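Local coordinates for protein phenol hydroxylase component phL (Pseudomonas stutzeri, PDB 3U52) that probably serves as the smaller, non-catalytic helical subunit of the phenol hydroxylase complex, a bacterial multicomponent monooxygenase that hydroxylates phenol, at residues D[101-106]-D[171-176]. Residues are numbered along the deposited sequence; the frame is centred on the assembly and turned at random.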
# COMPACT_ATOMS: atom_id res chain seq x y z
N PHE D 101 -4.88 22.82 -20.49
CA PHE D 101 -6.08 23.41 -21.10
C PHE D 101 -5.81 24.82 -21.68
O PHE D 101 -6.22 25.11 -22.79
CB PHE D 101 -7.13 23.46 -20.01
CG PHE D 101 -8.47 23.95 -20.43
CD1 PHE D 101 -9.43 23.06 -20.94
CD2 PHE D 101 -8.83 25.28 -20.24
CE1 PHE D 101 -10.71 23.51 -21.27
CE2 PHE D 101 -10.09 25.74 -20.58
CZ PHE D 101 -11.04 24.86 -21.08
N CYS D 102 -5.11 25.69 -20.95
CA CYS D 102 -4.81 27.04 -21.44
C CYS D 102 -3.81 26.97 -22.59
O CYS D 102 -3.94 27.69 -23.57
CB CYS D 102 -4.31 27.93 -20.31
SG CYS D 102 -5.56 28.26 -19.02
N GLU D 103 -2.83 26.08 -22.47
CA GLU D 103 -1.82 25.86 -23.48
C GLU D 103 -2.45 25.28 -24.77
O GLU D 103 -2.22 25.84 -25.84
CB GLU D 103 -0.68 24.98 -22.93
CG GLU D 103 0.27 24.33 -23.94
CD GLU D 103 1.28 25.30 -24.52
OE1 GLU D 103 2.50 25.08 -24.33
OE2 GLU D 103 0.86 26.28 -25.17
N LYS D 104 -3.26 24.22 -24.66
CA LYS D 104 -3.92 23.60 -25.83
C LYS D 104 -4.92 24.53 -26.53
O LYS D 104 -5.10 24.42 -27.74
CB LYS D 104 -4.64 22.28 -25.47
CG LYS D 104 -3.70 21.13 -25.18
CD LYS D 104 -4.41 19.81 -24.81
CE LYS D 104 -3.39 18.78 -24.22
NZ LYS D 104 -3.57 17.38 -24.78
N ARG D 105 -5.55 25.43 -25.78
CA ARG D 105 -6.55 26.34 -26.32
C ARG D 105 -6.05 27.76 -26.63
O ARG D 105 -6.83 28.63 -27.05
CB ARG D 105 -7.72 26.41 -25.35
CG ARG D 105 -8.50 25.14 -25.38
CD ARG D 105 -9.64 25.15 -24.43
NE ARG D 105 -10.46 24.02 -24.79
CZ ARG D 105 -11.68 24.09 -25.30
NH1 ARG D 105 -12.31 25.25 -25.48
NH2 ARG D 105 -12.27 22.97 -25.60
N ASN D 106 -4.75 27.99 -26.41
CA ASN D 106 -4.12 29.26 -26.68
C ASN D 106 -4.80 30.41 -25.99
O ASN D 106 -4.93 31.50 -26.55
CB ASN D 106 -4.05 29.53 -28.19
CG ASN D 106 -3.34 28.43 -28.91
OD1 ASN D 106 -2.21 28.07 -28.59
ND2 ASN D 106 -3.99 27.90 -29.91
N ALA D 171 4.52 32.76 -18.17
CA ALA D 171 5.34 33.50 -19.12
C ALA D 171 5.77 32.61 -20.25
O ALA D 171 5.76 33.04 -21.41
CB ALA D 171 6.52 34.10 -18.43
N LEU D 172 6.14 31.35 -19.93
CA LEU D 172 6.52 30.39 -20.94
C LEU D 172 5.37 30.06 -21.88
O LEU D 172 5.59 29.77 -23.06
CB LEU D 172 7.06 29.10 -20.31
CG LEU D 172 8.47 29.30 -19.74
CD1 LEU D 172 8.98 28.04 -19.03
CD2 LEU D 172 9.48 29.75 -20.84
N MET D 173 4.15 30.10 -21.35
CA MET D 173 2.99 29.90 -22.17
C MET D 173 2.90 31.05 -23.15
O MET D 173 2.69 30.83 -24.32
CB MET D 173 1.72 29.83 -21.32
CG MET D 173 0.64 29.08 -22.03
SD MET D 173 -0.84 28.90 -21.06
CE MET D 173 -0.22 28.02 -19.62
N ILE D 174 3.07 32.29 -22.66
CA ILE D 174 2.98 33.49 -23.50
C ILE D 174 4.03 33.55 -24.60
O ILE D 174 3.72 34.02 -25.70
CB ILE D 174 3.05 34.77 -22.65
CG1 ILE D 174 1.77 34.92 -21.84
CG2 ILE D 174 3.34 36.00 -23.53
CD1 ILE D 174 1.82 35.98 -20.74
N ASP D 175 5.26 33.07 -24.33
CA ASP D 175 6.31 33.06 -25.36
C ASP D 175 6.47 31.76 -26.15
O ASP D 175 7.40 31.63 -26.96
CB ASP D 175 7.67 33.51 -24.82
CG ASP D 175 8.31 32.51 -23.83
OD1 ASP D 175 8.17 31.27 -23.99
OD2 ASP D 175 8.99 32.97 -22.89
N GLY D 176 5.61 30.78 -25.87
CA GLY D 176 5.67 29.53 -26.58
C GLY D 176 6.88 28.69 -26.23
O GLY D 176 7.43 28.02 -27.10
O HOH W 1 2.41 28.48 -25.52
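Met173 bridges the C-terminal turns of two long helices, 81-105 and 147-175, by laying its thioether against Cys102 and Glu103 in a small, largely buried helix-helix contact near the periphery of the chain. The helices come nearest at Glu103 and Met173, whose CA atoms are 6.4 Å apart. Met173 reaches across with CG anti to the backbone N (chi1 -156°) and an extended second torsion; the bend at chi3 (-59°) folds the methyl CE back, leaving SD as the leading atom toward Cys102. Its SD lies 3.7 Å from Cys102 CB, with CE a little farther from the same carbon. Cys102 thus meets the methionine through its methylene, whereas its thiol, anti to the carbonyl carbon (chi1 -65°), is directed away from the methionine. The same thioether sulfur approaches the backbone of the next residue, at 3.7 Å from Glu103 N, a van der Waals approach.

At the exposed margin a water links the two segments. It donates to Glu103 OE2 at 2.7 Å and to Met173 O, also at 2.7 Å, tying the carboxylate to the backbone near the end of the other helix. Glu103 OE2 also comes loosely within 4.2 Å of Met173 CG, so the acid lies alongside the start of the methionine chain. No direct hydrogen bond joins the two segments. Around this pair, Met248 and Leu249 pack on Cys102, while Leu108 touches Met173. Arg105, on the same turn as Cys102, forms a salt bridge with Asp235 of a second copy of this protein.

Both helices terminate in a Schellman motif, with Asn106 and Gly176 at positive phi, so the contact joins two capped helix ends within the predominantly helical fold of the methane/phenol/alkene hydroxylase family.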